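Local structure of SCO1/SenC family lipoprotein (4HDE) at residues L12-Q16 and T27-K31; W35-F41 and Q70-V76; P50-N54 and G152-Y158; Y138-Q142 and D164-L168. The protein probably handles copper or acts in thiol redox chemistry during cytochrome c oxidase assembly, as its thioredoxin-fold SCO1/SenC relatives do. One frame throughout, in Å; residues are numbered along the deposited sequence.

Contact 1. Residues L12-Q16 and T27-K31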
loop_
_atom_site.group_PDB
_atom_site.type_symbol
_atom_site.label_atom_id
_atom_site.label_comp_id
_atom_site.label_asym_id
_atom_site.label_seq_id
_atom_site.Cartn_x
_atom_site.Cartn_y
_atom_site.Cartn_z
ATOM N N LEU A 12 1.194 -10.061 10.076
ATOM C CA LEU A 12 2.107 -9.604 9.033
ATOM C C LEU A 12 3.528 -9.946 9.400
ATOM O O LEU A 12 3.986 -9.658 10.507
ATOM C CB LEU A 12 2.032 -8.093 8.871
ATOM C CG LEU A 12 0.784 -7.514 8.239
ATOM C CD1 LEU A 12 0.996 -6.025 8.040
ATOM C CD2 LEU A 12 0.493 -8.205 6.918
ATOM N N GLU A 13 4.238 -10.562 8.469
ATOM C CA GLU A 13 5.643 -10.861 8.698
ATOM C C GLU A 13 6.466 -9.579 8.734
ATOM O O GLU A 13 6.067 -8.546 8.192
ATOM C CB GLU A 13 6.174 -11.775 7.606
ATOM C CG GLU A 13 6.446 -11.057 6.306
ATOM C CD GLU A 13 6.834 -11.999 5.190
ATOM O OE1 GLU A 13 7.978 -11.897 4.696
ATOM O OE2 GLU A 13 5.995 -12.834 4.804
ATOM N N THR A 14 7.619 -9.658 9.383
ATOM C CA THR A 14 8.571 -8.568 9.408
ATOM C C THR A 14 9.295 -8.509 8.067
ATOM O O THR A 14 9.746 -9.534 7.555
ATOM C CB THR A 14 9.576 -8.768 10.546
ATOM O OG1 THR A 14 8.867 -8.793 11.792
ATOM C CG2 THR A 14 10.600 -7.648 10.581
ATOM N N PHE A 15 9.384 -7.319 7.495
ATOM C CA PHE A 15 10.021 -7.140 6.189
ATOM C C PHE A 15 10.844 -5.856 6.132
ATOM O O PHE A 15 10.584 -4.893 6.850
ATOM C CB PHE A 15 8.980 -7.134 5.065
ATOM C CG PHE A 15 8.039 -5.964 5.115
ATOM C CD1 PHE A 15 8.288 -4.819 4.373
ATOM C CD2 PHE A 15 6.894 -6.018 5.896
ATOM C CE1 PHE A 15 7.426 -3.750 4.414
ATOM C CE2 PHE A 15 6.031 -4.945 5.951
ATOM C CZ PHE A 15 6.295 -3.808 5.201
ATOM N N GLN A 16 11.842 -5.866 5.256
ATOM C CA GLN A 16 12.668 -4.703 4.989
ATOM C C GLN A 16 12.909 -4.640 3.492
ATOM O O GLN A 16 13.648 -5.452 2.941
ATOM C CB GLN A 16 14.003 -4.799 5.727
ATOM C CG GLN A 16 14.942 -3.636 5.465
ATOM C CD GLN A 16 16.294 -3.840 6.127
ATOM O OE1 GLN A 16 16.387 -4.367 7.243
ATOM N NE2 GLN A 16 17.351 -3.445 5.436
ATOM N N THR A 27 8.892 -2.847 8.217
ATOM C CA THR A 27 8.354 -3.025 9.558
ATOM C C THR A 27 9.040 -2.151 10.602
ATOM O O THR A 27 8.386 -1.593 11.488
ATOM C CB THR A 27 8.472 -4.489 9.969
ATOM O OG1 THR A 27 7.929 -5.303 8.922
ATOM C CG2 THR A 27 7.718 -4.752 11.274
ATOM N N LYS A 28 10.358 -2.029 10.512
ATOM C CA LYS A 28 11.105 -1.232 11.478
ATOM C C LYS A 28 10.523 0.181 11.560
ATOM O O LYS A 28 10.387 0.742 12.643
ATOM C CB LYS A 28 12.589 -1.190 11.099
ATOM C CG LYS A 28 13.450 -0.290 11.970
ATOM C CD LYS A 28 14.880 -0.268 11.460
ATOM C CE LYS A 28 15.782 0.566 12.358
ATOM N NZ LYS A 28 15.478 2.020 12.268
ATOM N N ASP A 29 10.173 0.744 10.413
ATOM C CA ASP A 29 9.639 2.096 10.336
ATOM C C ASP A 29 8.162 2.162 10.699
ATOM O O ASP A 29 7.704 3.140 11.278
ATOM C CB ASP A 29 9.843 2.629 8.922
ATOM C CG ASP A 29 11.261 2.447 8.452
ATOM O OD1 ASP A 29 12.081 3.347 8.704
ATOM O OD2 ASP A 29 11.560 1.386 7.875
ATOM N N LEU A 30 7.430 1.113 10.354
ATOM C CA LEU A 30 5.975 1.125 10.400
ATOM C C LEU A 30 5.369 0.631 11.711
ATOM O O LEU A 30 4.227 0.964 12.028
ATOM C CB LEU A 30 5.433 0.297 9.234
ATOM C CG LEU A 30 5.701 0.870 7.843
ATOM C CD1 LEU A 30 5.505 -0.236 6.808
ATOM C CD2 LEU A 30 4.831 2.082 7.555
ATOM N N LYS A 31 6.109 -0.174 12.466
ATOM C CA LYS A 31 5.599 -0.715 13.719
ATOM C C LYS A 31 5.353 0.414 14.711
ATOM O O LYS A 31 6.269 1.135 15.091
ATOM C CB LYS A 31 6.563 -1.753 14.296
ATOM C CG LYS A 31 6.071 -2.441 15.565
ATOM C CD LYS A 31 4.854 -3.310 15.281
ATOM C CE LYS A 31 4.468 -4.153 16.491
ATOM N NZ LYS A 31 5.562 -5.074 16.926
HETATM O O HOH W 1 5.341 -5.969 9.024
HETATM O O HOH W 2 12.117 -3.147 8.457
#
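The ring of F15 lies against the first turn of helix 27-30, with T27 N 4.0 Å above the ring plane of F15 and over its centre. The contact closes the base of the beta-hairpin made by strands 16-18 and 24-26, which flanks the thioredoxin-like core. Two hydrogen bonds tie the chain ahead of the hairpin to the helix that follows it. F15 N donates to T27 OG1 at 2.9 Å, nearly straight at 166°. T27 N donates back to F15 O at 3.0 Å. The hydroxyl of T27 is placed for this by chi1 of -50°, which sets OG1 beside its own backbone N and opposite the carbonyl carbon. The methyl CG2 of T14 packs on T27 CB at 3.9 Å, the two side chains crossing at about a right angle. F15 takes chi1 of 66°, between N and C of its backbone, and this folds the ring under the threonine. E13 O lies at the edge of the ring, in its plane. On the helix side L30 CD1 comes to 4.0 Å from F15 CZ. The ring is buried, and W35, F17 and F114 also pack on it. Two waters complete the polar side. One hydrogen-bonds to both E13 O and T27 OG1, so the hydroxyl has a second partner beside F15 N. The other donates to F15 O and accepts from K28 N, its oxygen 2.9 Å from K28 N.

Contact 2. Residues W35-F41 and Q70-V76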
loop_
_atom_site.group_PDB
_atom_site.type_symbol
_atom_site.label_atom_id
_atom_site.label_comp_id
_atom_site.label_asym_id
_atom_site.label_seq_id
_atom_site.Cartn_x
_atom_site.Cartn_y
_atom_site.Cartn_z
ATOM N N TRP A 35 -1.065 2.461 9.172
ATOM C CA TRP A 35 -0.729 2.585 7.765
ATOM C C TRP A 35 -1.696 1.881 6.832
ATOM O O TRP A 35 -2.465 1.014 7.234
ATOM C CB TRP A 35 0.726 2.184 7.491
ATOM C CG TRP A 35 1.189 0.810 7.914
ATOM C CD1 TRP A 35 1.382 0.363 9.185
ATOM C CD2 TRP A 35 1.605 -0.260 7.049
ATOM N NE1 TRP A 35 1.878 -0.924 9.170
ATOM C CE2 TRP A 35 2.019 -1.327 7.869
ATOM C CE3 TRP A 35 1.662 -0.415 5.661
ATOM C CZ2 TRP A 35 2.476 -2.541 7.349
ATOM C CZ3 TRP A 35 2.127 -1.624 5.145
ATOM C CH2 TRP A 35 2.520 -2.668 5.987
ATOM N N VAL A 36 -1.679 2.333 5.585
ATOM C CA VAL A 36 -2.538 1.788 4.547
ATOM C C VAL A 36 -1.656 1.246 3.441
ATOM O O VAL A 36 -0.734 1.926 2.988
ATOM C CB VAL A 36 -3.454 2.870 3.972
ATOM C CG1 VAL A 36 -4.383 2.287 2.927
ATOM C CG2 VAL A 36 -4.262 3.518 5.089
ATOM N N ALA A 37 -1.931 0.016 3.020
ATOM C CA ALA A 37 -1.133 -0.657 1.992
ATOM C C ALA A 37 -1.945 -0.939 0.724
ATOM O O ALA A 37 -3.142 -1.255 0.785
ATOM C CB ALA A 37 -0.577 -1.954 2.535
ATOM N N ASP A 38 -1.283 -0.826 -0.426
ATOM C CA ASP A 38 -1.794 -1.417 -1.650
ATOM C C ASP A 38 -0.666 -2.070 -2.455
ATOM O O ASP A 38 0.512 -1.951 -2.099
ATOM C CB ASP A 38 -2.632 -0.414 -2.468
ATOM C CG ASP A 38 -1.804 0.671 -3.137
ATOM O OD1 ASP A 38 -0.616 0.838 -2.812
ATOM O OD2 ASP A 38 -2.366 1.400 -4.003
ATOM N N PHE A 39 -1.057 -2.763 -3.523
ATOM C CA PHE A 39 -0.146 -3.443 -4.448
ATOM C C PHE A 39 -0.370 -2.876 -5.840
ATOM O O PHE A 39 -1.510 -2.716 -6.266
ATOM C CB PHE A 39 -0.408 -4.950 -4.433
ATOM C CG PHE A 39 -0.001 -5.613 -3.151
ATOM C CD1 PHE A 39 1.237 -6.223 -3.041
ATOM C CD2 PHE A 39 -0.844 -5.618 -2.046
ATOM C CE1 PHE A 39 1.634 -6.832 -1.855
ATOM C CE2 PHE A 39 -0.449 -6.228 -0.856
ATOM C CZ PHE A 39 0.793 -6.832 -0.764
HETATM N N MSE A 40 0.709 -2.581 -6.551
HETATM C CA MSE A 40 0.608 -1.950 -7.863
HETATM C C MSE A 40 1.887 -2.151 -8.658
HETATM O O MSE A 40 2.832 -2.768 -8.184
HETATM C CB MSE A 40 0.337 -0.458 -7.702
HETATM C CG MSE A 40 1.273 0.228 -6.717
HETATM SE SE MSE A 40 1.778 2.013 -7.286
HETATM C CE MSE A 40 3.145 1.535 -8.584
ATOM N N PHE A 41 1.901 -1.667 -9.893
ATOM C CA PHE A 41 3.125 -1.680 -10.690
ATOM C C PHE A 41 3.098 -0.538 -11.685
ATOM O O PHE A 41 2.029 -0.121 -12.122
ATOM C CB PHE A 41 3.407 -3.049 -11.347
ATOM C CG PHE A 41 2.416 -3.468 -12.404
ATOM C CD1 PHE A 41 2.791 -3.544 -13.742
ATOM C CD2 PHE A 41 1.131 -3.843 -12.050
ATOM C CE1 PHE A 41 1.878 -3.952 -14.708
ATOM C CE2 PHE A 41 0.220 -4.258 -13.010
ATOM C CZ PHE A 41 0.586 -4.299 -14.329
ATOM N N GLN A 70 0.515 6.500 7.620
ATOM C CA GLN A 70 1.483 6.226 6.556
ATOM C C GLN A 70 0.813 5.490 5.408
ATOM O O GLN A 70 -0.169 4.775 5.592
ATOM C CB GLN A 70 2.620 5.348 7.083
ATOM C CG GLN A 70 3.435 5.999 8.183
ATOM C CD GLN A 70 4.263 7.162 7.685
ATOM O OE1 GLN A 70 4.891 7.093 6.622
ATOM N NE2 GLN A 70 4.290 8.241 8.462
ATOM N N PHE A 71 1.369 5.674 4.214
ATOM C CA PHE A 71 0.916 4.978 3.019
ATOM C C PHE A 71 2.061 4.188 2.441
ATOM O O PHE A 71 3.197 4.667 2.399
ATOM C CB PHE A 71 0.362 5.982 2.007
ATOM C CG PHE A 71 -0.871 6.684 2.501
ATOM C CD1 PHE A 71 -2.110 6.111 2.326
ATOM C CD2 PHE A 71 -0.775 7.875 3.203
ATOM C CE1 PHE A 71 -3.250 6.738 2.820
ATOM C CE2 PHE A 71 -1.903 8.498 3.693
ATOM C CZ PHE A 71 -3.131 7.928 3.506
ATOM N N VAL A 72 1.753 2.966 2.019
ATOM C CA VAL A 72 2.758 2.071 1.460
ATOM C C VAL A 72 2.189 1.392 0.232
ATOM O O VAL A 72 1.112 0.807 0.283
ATOM C CB VAL A 72 3.190 0.999 2.485
ATOM C CG1 VAL A 72 4.180 0.003 1.868
ATOM C CG2 VAL A 72 3.789 1.657 3.724
ATOM N N SER A 73 2.924 1.482 -0.873
ATOM C CA SER A 73 2.563 0.775 -2.102
ATOM C C SER A 73 3.662 -0.221 -2.437
ATOM O O SER A 73 4.811 0.174 -2.633
ATOM C CB SER A 73 2.417 1.752 -3.269
ATOM O OG SER A 73 1.401 2.722 -3.009
ATOM N N PHE A 74 3.320 -1.500 -2.520
ATOM C CA PHE A 74 4.295 -2.529 -2.873
ATOM C C PHE A 74 4.262 -2.757 -4.373
ATOM O O PHE A 74 3.184 -3.022 -4.916
ATOM C CB PHE A 74 3.969 -3.869 -2.201
ATOM C CG PHE A 74 3.961 -3.831 -0.697
ATOM C CD1 PHE A 74 5.141 -3.972 0.018
ATOM C CD2 PHE A 74 2.769 -3.705 0.001
ATOM C CE1 PHE A 74 5.143 -3.954 1.401
ATOM C CE2 PHE A 74 2.765 -3.684 1.400
ATOM C CZ PHE A 74 3.958 -3.818 2.092
ATOM N N SER A 75 5.413 -2.718 -5.040
ATOM C CA SER A 75 5.447 -3.082 -6.452
ATOM C C SER A 75 5.321 -4.590 -6.638
ATOM O O SER A 75 6.023 -5.383 -5.990
ATOM C CB SER A 75 6.730 -2.609 -7.136
ATOM O OG SER A 75 6.782 -3.118 -8.470
ATOM N N VAL A 76 4.424 -4.989 -7.536
ATOM C CA VAL A 76 4.308 -6.389 -7.923
ATOM C C VAL A 76 5.029 -6.679 -9.232
ATOM O O VAL A 76 4.869 -7.756 -9.800
ATOM C CB VAL A 76 2.841 -6.845 -8.004
ATOM C CG1 VAL A 76 2.176 -6.709 -6.637
ATOM C CG2 VAL A 76 2.081 -6.046 -9.061
#
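The beta-alpha-beta unit of the thioredoxin-like fold, strand 35-40, helix 48-64 and strand 70-75, is joined here through its two parallel strands. Strand 35-40 is the middle strand of the five-stranded mixed sheet, and 70-75 is its neighbour. Six backbone hydrogen bonds link them, from V36 N to Q70 O at one end to V76 N to M40 O at the other. F74 N to D38 O is the straightest, at 170°. W35, A37, F39, V72 and F74 share one face. There the F39 and F74 rings are near parallel but slid apart, with centroids 5.0 Å apart and planes at 26°. V76 CG1 sits at the F39 edge, near its plane, 3.7 Å from F39 CD1. A37 CB meets the F74 edge, and V72 CG2 approaches W35 CE3 to 3.5 Å. The other face carries V36, D38, M40, F71 and S73; D38 and M40 touch helix 48-64. V36 and F71 lie side by side, pointing the same way. W100 NE1 hydrogen-bonds to S73 OG. D38 chi1 of 72° puts CG between its backbone N and carbonyl carbon, which brings the carboxylate to the serine. The buried S73 OG donates to the syn lone pair of D38 OD1 at 2.8 Å.

Contact 3. Residues P50-N54 and G152-Y158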
loop_
_atom_site.group_PDB
_atom_site.type_symbol
_atom_site.label_atom_id
_atom_site.label_comp_id
_atom_site.label_asym_id
_atom_site.label_seq_id
_atom_site.Cartn_x
_atom_site.Cartn_y
_atom_site.Cartn_z
ATOM N N PRO A 50 -5.476 4.884 -11.467
ATOM C CA PRO A 50 -6.616 5.345 -10.654
ATOM C C PRO A 50 -6.536 4.910 -9.188
ATOM O O PRO A 50 -6.937 5.682 -8.327
ATOM C CB PRO A 50 -7.839 4.738 -11.343
ATOM C CG PRO A 50 -7.318 3.775 -12.353
ATOM C CD PRO A 50 -5.897 4.144 -12.670
HETATM N N MSE A 51 -6.017 3.720 -8.898
HETATM C CA MSE A 51 -5.800 3.314 -7.508
HETATM C C MSE A 51 -4.920 4.318 -6.786
HETATM O O MSE A 51 -5.167 4.672 -5.625
HETATM C CB MSE A 51 -5.116 1.942 -7.433
HETATM C CG MSE A 51 -5.998 0.755 -7.732
HETATM SE SE MSE A 51 -5.018 -0.932 -7.697
HETATM C CE MSE A 51 -4.526 -0.909 -5.827
ATOM N N THR A 52 -3.848 4.731 -7.452
ATOM C CA THR A 52 -2.902 5.635 -6.836
ATOM C C THR A 52 -3.530 7.012 -6.646
ATOM O O THR A 52 -3.316 7.653 -5.613
ATOM C CB THR A 52 -1.603 5.699 -7.642
ATOM O OG1 THR A 52 -1.061 4.369 -7.759
ATOM C CG2 THR A 52 -0.591 6.576 -6.938
ATOM N N ALA A 53 -4.331 7.465 -7.609
ATOM C CA ALA A 53 -5.065 8.714 -7.420
ATOM C C ALA A 53 -6.029 8.604 -6.235
ATOM O O ALA A 53 -6.228 9.574 -5.484
ATOM C CB ALA A 53 -5.811 9.083 -8.679
ATOM N N ASN A 54 -6.647 7.440 -6.068
ATOM C CA ASN A 54 -7.555 7.240 -4.941
ATOM C C ASN A 54 -6.798 7.254 -3.613
ATOM O O ASN A 54 -7.244 7.842 -2.624
ATOM C CB ASN A 54 -8.347 5.943 -5.097
ATOM C CG ASN A 54 -9.287 5.972 -6.281
ATOM O OD1 ASN A 54 -9.641 7.035 -6.793
ATOM N ND2 ASN A 54 -9.701 4.795 -6.729
ATOM N N GLY A 152 -9.842 -0.348 -3.535
ATOM C CA GLY A 152 -9.018 0.764 -3.970
ATOM C C GLY A 152 -9.378 1.279 -5.348
ATOM O O GLY A 152 -8.769 2.227 -5.831
ATOM N N ILE A 153 -10.366 0.664 -5.992
ATOM C CA ILE A 153 -10.639 0.980 -7.388
ATOM C C ILE A 153 -12.116 1.251 -7.685
ATOM O O ILE A 153 -12.442 2.012 -8.590
ATOM C CB ILE A 153 -10.102 -0.133 -8.332
ATOM C CG1 ILE A 153 -10.224 0.288 -9.796
ATOM C CG2 ILE A 153 -10.827 -1.450 -8.096
ATOM C CD1 ILE A 153 -9.260 1.382 -10.208
ATOM N N SER A 154 -13.005 0.628 -6.925
ATOM C CA SER A 154 -14.435 0.769 -7.172
ATOM C C SER A 154 -15.144 1.309 -5.937
ATOM O O SER A 154 -15.241 0.627 -4.918
ATOM C CB SER A 154 -15.033 -0.580 -7.576
ATOM O OG SER A 154 -16.418 -0.462 -7.856
ATOM N N ASN A 155 -15.630 2.541 -6.031
ATOM C CA ASN A 155 -16.328 3.170 -4.918
ATOM C C ASN A 155 -15.537 3.107 -3.613
ATOM O O ASN A 155 -16.057 2.685 -2.585
ATOM C CB ASN A 155 -17.700 2.525 -4.731
ATOM C CG ASN A 155 -18.582 3.301 -3.778
ATOM O OD1 ASN A 155 -18.392 4.502 -3.573
ATOM N ND2 ASN A 155 -19.557 2.618 -3.193
ATOM N N THR A 156 -14.273 3.501 -3.666
ATOM C CA THR A 156 -13.454 3.541 -2.462
ATOM C C THR A 156 -14.208 4.290 -1.350
ATOM O O THR A 156 -14.635 5.430 -1.546
ATOM C CB THR A 156 -12.108 4.215 -2.748
ATOM O OG1 THR A 156 -11.404 3.459 -3.743
ATOM C CG2 THR A 156 -11.268 4.298 -1.488
ATOM N N PRO A 157 -14.400 3.647 -0.188
ATOM C CA PRO A 157 -15.252 4.245 0.845
ATOM C C PRO A 157 -14.450 5.171 1.758
ATOM O O PRO A 157 -14.149 4.819 2.911
ATOM C CB PRO A 157 -15.749 3.025 1.617
ATOM C CG PRO A 157 -14.620 2.055 1.521
ATOM C CD PRO A 157 -14.026 2.260 0.141
ATOM N N TYR A 158 -14.143 6.362 1.261
ATOM C CA TYR A 158 -13.226 7.258 1.964
ATOM C C TYR A 158 -13.678 7.551 3.386
ATOM O O TYR A 158 -12.865 7.558 4.307
ATOM C CB TYR A 158 -13.046 8.569 1.209
ATOM C CG TYR A 158 -12.438 8.375 -0.160
ATOM C CD1 TYR A 158 -11.074 8.135 -0.308
ATOM C CD2 TYR A 158 -13.222 8.436 -1.305
ATOM C CE1 TYR A 158 -10.513 7.961 -1.550
ATOM C CE2 TYR A 158 -12.664 8.249 -2.559
ATOM C CZ TYR A 158 -11.306 8.017 -2.667
ATOM O OH TYR A 158 -10.738 7.837 -3.904
HETATM O O HOH W 3 -12.533 7.506 -5.931
HETATM O O HOH W 4 -11.885 4.480 -8.821
#
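N54 makes the one direct hydrogen bond between helix 48-64 and the loop 152-158. Its ND2 donates to G152 O at 2.9 Å with an angle of 168°. The oxygen lies in the amide plane of N54, while ND2 stands above the carbonyl plane of G152. The second N-H of the amide goes to a water. On the other side, N54 OD1 accepts from a water at 3.1 Å, and this water is hydrogen-bonded to Y158 OH. The amide and the Y158 ring are turned 82° apart. The backbone O of N54 sits at the edge of the Y158 ring, in its plane, 3.4 Å from Y158 CE1. Beside this polar patch, I153 CD1 lies alongside the P50 ring, 3.8 Å from P50 CG. I153 CG1 is anti to the backbone N (chi1 -172°), and with chi2 near 71° CD1 ends beside that ring. The M51 side chain crosses that of I153 at about a right angle, with M51 CG 4.1 Å from I153 CD1. Further out, S151 shapes the loop: its O accepts from T156 OG1, and its OG bonds I153 N and S154 N. K57 makes a cation-pi contact with Y158, and M51 touches H133. The contact thus pins the loop between strand 146-151 and helix 158-169 to the first turns of the helix that C48 begins, where the CxxxC motif of the SCO1/SenC family ends, on a thioredoxin-like fold.

Contact 4. Residues Y138-Q142 and D164-L168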
loop_
_atom_site.group_PDB
_atom_site.type_symbol
_atom_site.label_atom_id
_atom_site.label_comp_id
_atom_site.label_asym_id
_atom_site.label_seq_id
_atom_site.Cartn_x
_atom_site.Cartn_y
_atom_site.Cartn_z
ATOM N N TYR A 138 -5.538 -1.824 2.342
ATOM C CA TYR A 138 -5.548 -2.491 3.639
ATOM C C TYR A 138 -5.132 -1.537 4.740
ATOM O O TYR A 138 -4.122 -0.850 4.614
ATOM C CB TYR A 138 -4.580 -3.675 3.626
ATOM C CG TYR A 138 -4.878 -4.682 2.550
ATOM C CD1 TYR A 138 -5.748 -5.739 2.778
ATOM C CD2 TYR A 138 -4.290 -4.577 1.302
ATOM C CE1 TYR A 138 -6.017 -6.669 1.782
ATOM C CE2 TYR A 138 -4.557 -5.493 0.304
ATOM C CZ TYR A 138 -5.417 -6.529 0.549
ATOM O OH TYR A 138 -5.674 -7.443 -0.451
ATOM N N LEU A 139 -5.900 -1.514 5.822
ATOM C CA LEU A 139 -5.584 -0.693 6.985
ATOM C C LEU A 139 -4.904 -1.560 8.034
ATOM O O LEU A 139 -5.470 -2.562 8.478
ATOM C CB LEU A 139 -6.853 -0.058 7.560
ATOM C CG LEU A 139 -6.676 0.833 8.788
ATOM C CD1 LEU A 139 -5.858 2.059 8.441
ATOM C CD2 LEU A 139 -8.041 1.229 9.341
ATOM N N ILE A 140 -3.703 -1.152 8.433
ATOM C CA ILE A 140 -2.882 -1.892 9.386
ATOM C C ILE A 140 -2.711 -1.046 10.646
ATOM O O ILE A 140 -2.440 0.155 10.565
ATOM C CB ILE A 140 -1.508 -2.250 8.767
ATOM C CG1 ILE A 140 -1.701 -3.173 7.561
ATOM C CG2 ILE A 140 -0.621 -2.955 9.760
ATOM C CD1 ILE A 140 -1.438 -2.524 6.230
ATOM N N ASP A 141 -2.886 -1.664 11.809
ATOM C CA ASP A 141 -2.836 -0.903 13.059
ATOM C C ASP A 141 -1.422 -0.805 13.646
ATOM O O ASP A 141 -0.453 -1.336 13.082
ATOM C CB ASP A 141 -3.844 -1.443 14.083
ATOM C CG ASP A 141 -3.426 -2.777 14.701
ATOM O OD1 ASP A 141 -2.324 -3.297 14.417
ATOM O OD2 ASP A 141 -4.224 -3.294 15.516
ATOM N N GLN A 142 -1.314 -0.115 14.784
ATOM C CA GLN A 142 -0.031 0.167 15.420
ATOM C C GLN A 142 0.647 -1.107 15.914
ATOM O O GLN A 142 1.865 -1.147 16.089
ATOM C CB GLN A 142 -0.219 1.156 16.582
ATOM C CG GLN A 142 -0.832 2.490 16.148
ATOM C CD GLN A 142 -2.328 2.555 16.390
ATOM O OE1 GLN A 142 -3.068 1.617 16.084
ATOM N NE2 GLN A 142 -2.786 3.679 16.923
ATOM N N ASP A 164 -12.475 4.605 10.498
ATOM C CA ASP A 164 -11.664 3.542 11.081
ATOM C C ASP A 164 -10.296 4.050 11.567
ATOM O O ASP A 164 -9.807 3.628 12.626
ATOM C CB ASP A 164 -11.509 2.385 10.088
ATOM C CG ASP A 164 -12.829 1.673 9.796
ATOM O OD1 ASP A 164 -13.775 1.780 10.598
ATOM O OD2 ASP A 164 -12.918 0.977 8.755
HETATM N N MSE A 165 -9.681 4.947 10.803
HETATM C CA MSE A 165 -8.450 5.593 11.248
HETATM C C MSE A 165 -8.660 6.353 12.543
HETATM O O MSE A 165 -7.810 6.308 13.439
HETATM C CB MSE A 165 -7.930 6.551 10.181
HETATM C CG MSE A 165 -7.323 5.896 8.977
HETATM SE SE MSE A 165 -7.064 7.200 7.573
HETATM C CE MSE A 165 -5.934 6.132 6.430
ATOM N N LYS A 166 -9.775 7.071 12.645
ATOM C CA LYS A 166 -10.063 7.814 13.863
ATOM C C LYS A 166 -10.203 6.884 15.056
ATOM O O LYS A 166 -9.731 7.194 16.138
ATOM C CB LYS A 166 -11.318 8.666 13.705
ATOM C CG LYS A 166 -11.123 9.854 12.788
ATOM C CD LYS A 166 -12.363 10.722 12.753
ATOM C CE LYS A 166 -12.137 11.962 11.906
ATOM N NZ LYS A 166 -13.344 12.827 11.875
ATOM N N ARG A 167 -10.822 5.726 14.849
ATOM C CA ARG A 167 -10.947 4.757 15.929
ATOM C C ARG A 167 -9.568 4.269 16.389
ATOM O O ARG A 167 -9.322 4.142 17.589
ATOM C CB ARG A 167 -11.814 3.569 15.499
ATOM C CG ARG A 167 -13.283 3.882 15.239
ATOM C CD ARG A 167 -14.000 4.407 16.473
ATOM N NE ARG A 167 -13.870 5.856 16.599
ATOM C CZ ARG A 167 -14.546 6.736 15.866
ATOM N NH1 ARG A 167 -15.407 6.320 14.945
ATOM N NH2 ARG A 167 -14.363 8.040 16.054
ATOM N N LEU A 168 -8.676 3.990 15.441
ATOM C CA LEU A 168 -7.342 3.504 15.788
ATOM C C LEU A 168 -6.516 4.561 16.512
ATOM O O LEU A 168 -5.628 4.229 17.300
ATOM C CB LEU A 168 -6.583 3.029 14.548
ATOM C CG LEU A 168 -7.133 1.787 13.856
ATOM C CD1 LEU A 168 -6.298 1.465 12.636
ATOM C CD2 LEU A 168 -7.150 0.593 14.806
#
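The flat carboxamide of Q142 points its NE2 at L168 O, 2.9 Å away and almost straight at 172°. L168 O lies in the amide plane of Q142, but the donor stands well above the carbonyl plane of L168. The bond ties the turn after strand 136-140 to helix 158-169, the last helix of the thioredoxin-like fold. Q142 is bent at chi2, near 98°, and this turns the amide back toward the helix. Q142 OE1 is 4.1 Å from L168 CB. The two carboxylates nearby serve other partners. D164 OD2 is hydrogen-bonded to Y150 OH, and D141 OD1 accepts from K145 N. Across the contact the aspartates touch their neighbours through CB. The rest is apolar packing of the helix over one face of the sheet. Strand and helix run nearly parallel, their axes 10.3 Å apart at closest. L139 is the main apolar contact of the strand. Both of its methyls reach the helix: L139 CD2 to D164 CB at 3.7 Å, and L139 CD1 to M165 CG at 4.1 Å. M165 is a selenomethionine extended beyond CG, and it also lies on V36 of the next strand. L168 comes toward L139 tip to tip, with its CD1 against CD2 of L139. L139 also touches Y150 of strand 146-151 and V36 of strand 35-40. The other methyl of L168, CD2, packs on D141 CB, with L168 CD2 3.9 Å from D141 CB.

The centre of contact 2 is about 2 Å from the centre of the chain, and the other three surround it. Contact 1 touches it where F15 CE1 meets F74 CE1 at 3.8 Å. Contact 4 shares the sheet, since strand 136-140 runs beside strand 35-40; A37 N is 2.8 Å from Y138 O, a probable hydrogen bond between the two strands. Contact 3 meets contact 2 through M51 CE, 3.5 Å from F39 O. Contacts 1 and 3 sit on opposite sides of the chain's centre, their centres about 25 Å apart. Contact 3 adjoins C48 and H133; relatives bind copper with the CxxxC cysteines and a histidine, so a site there is probable.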